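Local coordinates for mercuric reductase (Metallosphaera sedula, PDB 4YWO), which probably reduces mercuric ions to elemental mercury with NADPH, working as a homodimer with FAD as its cofactor, at residues Lys46-Gly51 with Glu98-Lys103; Ala29-Ala34 with Tyr111-Ile116. One frame throughout, in Å; residues are numbered along the deposited sequence.

Contact 1 of 2, residues Lys46-Gly51 with Glu98-Lys103; sequences KGEIGG and EMRKTK. With FAD (flavin-adenine dinucleotide), chain B.
Glu48 and Ile49 open a type II beta turn that ends at Gly51 and meet Arg100 of helix 87-110; Gly51 N closes the turn on Glu48 O at 3.2 Å, and Gly50 takes its positive-phi corner. Arg100 alone of 98-103 reaches the turn. Its CG, anti to the backbone N (chi1 -177°), rests 3.5 Å from Ile49 O, and a bend at chi3 carries the guanidinium on to Glu48. There the two chains cross at about a right angle, with carboxylate and guanidinium planes 43° apart. Glu48 OE1 comes within 3.4 Å of Arg100 NH2 but well out of the guanidinium plane, a salt bridge of charge without a directed N-H. The loop follows the second strand of the Rossmann-type FAD domain, where such folds commonly receive the adenosine ribose: Gly51 CA packs 3.2 Å from FAD O3B. Lys46 CE lies over a face of the adenine, 3.8 Å from FAD C5A. Arg100 NH2 has its stronger partner in Asn55 OD1, while Asn55 ND2, on helix 51-56, hydrogen-bonds Ile49 O and Gly51 O.

Contact 2 of 2, residues Ala29-Ala34 with Tyr111-Ile116; sequences AAMIKA and YDVELI
The Tyr111 ring receives Ile32 over one face: Ile32 CG1 sits 3.9 Å above the ring plane, offset toward the rim, and 4.1 Å from the centroid of the Tyr111 ring. The approach is 19° from the ring normal, a CH-pi contact. Ile32 CG2 reaches farther along the same ring to lie 3.6 Å from Tyr111 OH, so both branches of the isoleucine are spread along the phenol. Met31 CE arrives obliquely from the ring's other end, 4.2 Å from Tyr111 CD2. Met31 leaves the helix with CG anti to its own N (chi1 179°), and the bend at chi3 turns CE toward the tyrosine while SD stays against Val113. Met31 SD is 4.0 Å from Val113 CB and nearly as close to both valine methyls, the two side chains crossing at about a right angle. No hydrogen bond spans the two segments; the contact is apolar, although Asn35 bridges them from just beyond, accepting from Asp112 N and donating to Met31 O. Tyr111 is the residue at which the chain drops out of helix 87-110, and its ring packs on Ile32 and Met31 of helix 25-36 just before the chain enters strand 114-117. That strand is the outermost of the parallel Rossmann-type sheet at this end and pairs with strand 42-45, whose Leu43 also packs on Val113. Helix 25-36, the crossover between strands 16-21 and 42-45, has helix 314-330 packed beside it through Ala29, Ala30 and Ala34.

Contact 2 encloses contact 1 along the chain: 29-34 comes first, then 46-51, 98-103 and finally 111-116. Their centres are 14 Å apart and their nearest atoms about 5 Å, without touching. Both belong to the Rossmann-type FAD-binding part, whose parallel sheet runs 114-117, 42-45, 16-21, 139-142, 301-303. Helix 87-110 connects them: contact 1 uses its middle, whereas contact 2 starts where it ends and leads into edge strand 114-117. The helical excursion between strands 42-45 and 114-117 thus meets the FAD-side loop in contact 1, and the segment just after it meets crossover helix 25-36 in contact 2, farther from the cofactor.

Contact 1 of 2, residues Lys46-Gly51 with Glu98-Lys103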
# COMPACT_ATOMS: atom_id res chain seq x y z
N LYS A 46 1.32 -13.81 32.82
CA LYS A 46 2.44 -13.25 33.56
C LYS A 46 3.25 -12.40 32.67
O LYS A 46 3.12 -12.48 31.47
CB LYS A 46 3.19 -14.38 34.16
CG LYS A 46 3.86 -15.21 33.15
CD LYS A 46 4.46 -16.37 33.83
CE LYS A 46 4.84 -17.36 32.81
NZ LYS A 46 6.19 -17.01 32.38
N GLY A 47 4.11 -11.59 33.22
CA GLY A 47 4.90 -10.76 32.33
C GLY A 47 4.14 -9.48 31.97
O GLY A 47 3.07 -9.14 32.52
N GLU A 48 4.79 -8.67 31.12
CA GLU A 48 4.20 -7.40 30.71
C GLU A 48 2.86 -7.58 30.02
O GLU A 48 2.68 -8.41 29.11
CB GLU A 48 5.19 -6.57 29.85
CG GLU A 48 6.52 -6.30 30.50
CD GLU A 48 7.47 -5.41 29.71
OE1 GLU A 48 7.70 -4.29 30.21
OE2 GLU A 48 8.05 -5.84 28.65
N ILE A 49 1.89 -6.76 30.36
CA ILE A 49 0.60 -6.77 29.71
C ILE A 49 0.78 -6.48 28.19
O ILE A 49 1.58 -5.68 27.77
CB ILE A 49 -0.33 -5.65 30.31
CG1 ILE A 49 -0.61 -5.91 31.82
CG2 ILE A 49 -1.66 -5.65 29.68
CD1 ILE A 49 -1.53 -7.08 32.00
N GLY A 50 0.08 -7.25 27.38
CA GLY A 50 0.17 -7.12 25.93
C GLY A 50 1.13 -8.08 25.29
O GLY A 50 1.08 -8.28 24.07
N GLY A 51 1.90 -8.82 26.07
CA GLY A 51 2.72 -9.83 25.49
C GLY A 51 3.81 -9.38 24.55
O GLY A 51 4.44 -8.35 24.81
N GLU A 98 3.20 4.12 25.71
CA GLU A 98 1.99 4.71 25.27
C GLU A 98 1.09 3.71 24.56
O GLU A 98 -0.12 3.63 24.83
CB GLU A 98 2.24 5.88 24.28
CG GLU A 98 0.95 6.42 23.68
CD GLU A 98 1.04 7.01 22.24
OE1 GLU A 98 -0.03 7.43 21.76
OE2 GLU A 98 2.11 7.10 21.57
N MET A 99 1.65 2.91 23.67
CA MET A 99 0.81 1.96 22.98
C MET A 99 0.29 0.83 23.88
O MET A 99 -0.82 0.35 23.72
CB MET A 99 1.54 1.42 21.76
CG MET A 99 1.81 2.52 20.75
SD MET A 99 2.59 2.00 19.15
CE MET A 99 1.51 0.58 19.12
N ARG A 100 1.11 0.43 24.84
CA ARG A 100 0.76 -0.63 25.82
C ARG A 100 -0.43 -0.11 26.63
O ARG A 100 -1.43 -0.81 26.86
CB ARG A 100 1.91 -1.05 26.68
CG ARG A 100 1.57 -2.20 27.63
CD ARG A 100 2.50 -2.18 28.82
NE ARG A 100 3.84 -2.35 28.43
CZ ARG A 100 4.88 -1.66 28.88
NH1 ARG A 100 4.80 -0.64 29.73
NH2 ARG A 100 6.01 -2.00 28.39
N LYS A 101 -0.37 1.16 27.00
CA LYS A 101 -1.49 1.77 27.74
C LYS A 101 -2.77 1.85 26.93
O LYS A 101 -3.80 1.32 27.32
CB LYS A 101 -1.11 3.12 28.34
CG LYS A 101 -2.22 3.72 29.22
CD LYS A 101 -1.66 4.89 29.99
CE LYS A 101 -2.70 5.41 31.01
NZ LYS A 101 -3.99 5.78 30.32
N THR A 102 -2.72 2.44 25.75
CA THR A 102 -3.93 2.75 25.00
C THR A 102 -4.60 1.52 24.40
O THR A 102 -5.82 1.41 24.39
CB THR A 102 -3.63 3.80 23.88
OG1 THR A 102 -2.62 3.31 22.99
CG2 THR A 102 -3.10 5.01 24.47
N LYS A 103 -3.78 0.55 23.99
CA LYS A 103 -4.21 -0.64 23.27
C LYS A 103 -4.45 -1.87 24.14
O LYS A 103 -5.05 -2.86 23.66
CB LYS A 103 -3.22 -0.98 22.14
CG LYS A 103 -2.95 0.18 21.17
CD LYS A 103 -4.01 0.30 20.08
CE LYS A 103 -5.44 0.48 20.60
NZ LYS A 103 -6.41 0.96 19.58
PA FAD B . 2.22 -13.88 23.42
O1A FAD B . 1.83 -12.45 23.14
O2A FAD B . 3.63 -14.21 23.83
O5B FAD B . 1.22 -14.45 24.56
C5B FAD B . 1.75 -15.11 25.71
C4B FAD B . 1.48 -14.26 26.94
O4B FAD B . 0.81 -15.05 27.94
C3B FAD B . 2.77 -13.74 27.55
O3B FAD B . 2.77 -12.31 27.56
C2B FAD B . 2.82 -14.27 28.97
O2B FAD B . 2.85 -13.18 29.90
C1B FAD B . 1.55 -15.09 29.16
N9A FAD B . 1.90 -16.49 29.49
C8A FAD B . 2.74 -17.28 28.79
N7A FAD B . 2.85 -18.51 29.36
C5A FAD B . 2.07 -18.52 30.45
C6A FAD B . 1.71 -19.50 31.50
N6A FAD B . 2.24 -20.75 31.50
N1A FAD B . 0.85 -19.11 32.46
C2A FAD B . 0.32 -17.88 32.48
N3A FAD B . 0.59 -16.94 31.55
C4A FAD B . 1.44 -17.19 30.53
N1 FAD B . 4.27 -10.40 13.97
C2 FAD B . 3.70 -9.64 13.00
O2 FAD B . 2.58 -9.96 12.56
N3 FAD B . 4.30 -8.54 12.50
C4 FAD B . 5.50 -8.13 12.91
O4 FAD B . 6.04 -7.11 12.42
C4X FAD B . 6.19 -8.92 13.96
N5 FAD B . 7.41 -8.57 14.44
C5X FAD B . 8.01 -9.30 15.40
C6 FAD B . 9.27 -8.92 15.87
C7 FAD B . 9.89 -9.67 16.86
C7M FAD B . 11.25 -9.26 17.37
C8 FAD B . 9.23 -10.88 17.42
C8M FAD B . 9.91 -11.69 18.49
C9 FAD B . 7.98 -11.26 16.95
C9A FAD B . 7.35 -10.51 15.96
N10 FAD B . 6.08 -10.89 15.48
C10 FAD B . 5.48 -10.11 14.48
C1' FAD B . 5.40 -12.08 16.01
C2' FAD B . 4.31 -11.65 16.99
O2' FAD B . 4.87 -10.76 17.96
C3' FAD B . 3.70 -12.85 17.69
O3' FAD B . 3.29 -13.81 16.72
C4' FAD B . 2.51 -12.44 18.54
O4' FAD B . 2.95 -11.63 19.63
C5' FAD B . 1.77 -13.66 19.08
O5' FAD B . 1.05 -13.30 20.26
P FAD B . 0.52 -14.43 21.27
O1P FAD B . -0.50 -13.81 22.18
O2P FAD B . 0.16 -15.66 20.46
O3P FAD B . 1.84 -14.77 22.14

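Contact 2 of 2, residues Ala29-Ala34 with Tyr111-Ile116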
# COMPACT_ATOMS: atom_id res chain seq x y z
N ALA A 29 -7.67 -10.75 22.34
CA ALA A 29 -8.71 -10.96 21.38
C ALA A 29 -9.77 -11.88 21.97
O ALA A 29 -10.98 -11.60 21.85
CB ALA A 29 -8.14 -11.48 20.14
N ALA A 30 -9.33 -12.94 22.72
CA ALA A 30 -10.28 -13.80 23.38
C ALA A 30 -11.07 -13.06 24.41
O ALA A 30 -12.27 -13.33 24.55
CB ALA A 30 -9.52 -15.00 24.00
N MET A 31 -10.47 -12.19 25.19
CA MET A 31 -11.12 -11.48 26.25
C MET A 31 -12.23 -10.61 25.65
O MET A 31 -13.36 -10.49 26.21
CB MET A 31 -10.19 -10.63 27.01
CG MET A 31 -10.89 -9.85 28.11
SD MET A 31 -9.96 -8.41 28.59
CE MET A 31 -9.62 -7.37 27.17
N ILE A 32 -11.88 -10.00 24.56
CA ILE A 32 -12.83 -9.04 23.91
C ILE A 32 -14.02 -9.80 23.34
O ILE A 32 -15.18 -9.42 23.62
CB ILE A 32 -12.13 -8.21 22.85
CG1 ILE A 32 -11.15 -7.34 23.55
CG2 ILE A 32 -13.22 -7.44 22.02
CD1 ILE A 32 -10.25 -6.59 22.59
N LYS A 33 -13.75 -10.87 22.62
CA LYS A 33 -14.77 -11.72 22.12
C LYS A 33 -15.66 -12.26 23.19
O LYS A 33 -16.86 -12.39 22.98
CB LYS A 33 -14.24 -12.84 21.32
CG LYS A 33 -15.27 -13.73 20.70
CD LYS A 33 -16.16 -12.86 19.80
CE LYS A 33 -16.53 -13.65 18.55
NZ LYS A 33 -17.01 -12.81 17.40
N ALA A 34 -15.07 -12.66 24.31
CA ALA A 34 -15.89 -13.19 25.39
C ALA A 34 -16.92 -12.12 25.90
O ALA A 34 -18.12 -12.45 26.07
CB ALA A 34 -14.98 -13.65 26.54
N TYR A 111 -13.29 -3.29 29.42
CA TYR A 111 -13.99 -4.55 29.26
C TYR A 111 -14.11 -5.17 30.64
O TYR A 111 -13.49 -4.75 31.60
CB TYR A 111 -13.24 -5.46 28.31
CG TYR A 111 -13.34 -5.08 26.90
CD1 TYR A 111 -14.48 -5.38 26.16
CD2 TYR A 111 -12.35 -4.35 26.30
CE1 TYR A 111 -14.59 -5.03 24.88
CE2 TYR A 111 -12.45 -3.98 24.98
CZ TYR A 111 -13.58 -4.30 24.30
OH TYR A 111 -13.76 -3.98 23.03
N ASP A 112 -14.95 -6.20 30.75
CA ASP A 112 -15.23 -6.82 32.03
C ASP A 112 -14.34 -8.17 32.11
O ASP A 112 -14.47 -9.01 31.28
CB ASP A 112 -16.73 -7.19 32.03
CG ASP A 112 -17.24 -7.59 33.37
OD1 ASP A 112 -16.71 -7.15 34.41
OD2 ASP A 112 -18.22 -8.38 33.38
N VAL A 113 -13.58 -8.32 33.14
CA VAL A 113 -12.55 -9.40 33.21
C VAL A 113 -12.04 -9.56 34.61
O VAL A 113 -11.90 -8.61 35.33
CB VAL A 113 -11.39 -9.05 32.24
CG1 VAL A 113 -10.78 -7.70 32.54
CG2 VAL A 113 -10.22 -10.07 32.36
N GLU A 114 -11.80 -10.78 35.05
CA GLU A 114 -11.11 -10.99 36.26
C GLU A 114 -9.68 -11.29 35.89
O GLU A 114 -9.40 -12.36 35.36
CB GLU A 114 -11.73 -12.19 36.98
CG GLU A 114 -10.97 -12.73 38.17
CD GLU A 114 -11.78 -13.82 38.86
OE1 GLU A 114 -12.95 -14.03 38.47
OE2 GLU A 114 -11.26 -14.48 39.76
N LEU A 115 -8.81 -10.34 36.14
CA LEU A 115 -7.42 -10.48 35.79
C LEU A 115 -6.63 -11.13 36.95
O LEU A 115 -6.65 -10.67 38.08
CB LEU A 115 -6.85 -9.14 35.49
CG LEU A 115 -5.40 -9.05 35.13
CD1 LEU A 115 -5.15 -9.69 33.79
CD2 LEU A 115 -4.99 -7.60 35.13
N ILE A 116 -5.84 -12.13 36.65
CA ILE A 116 -4.88 -12.72 37.60
C ILE A 116 -3.50 -12.73 37.05
O ILE A 116 -3.33 -13.17 35.91
CB ILE A 116 -5.33 -14.14 37.94
CG1 ILE A 116 -6.77 -14.17 38.45
CG2 ILE A 116 -4.29 -14.81 38.90
CD1 ILE A 116 -7.30 -15.56 38.61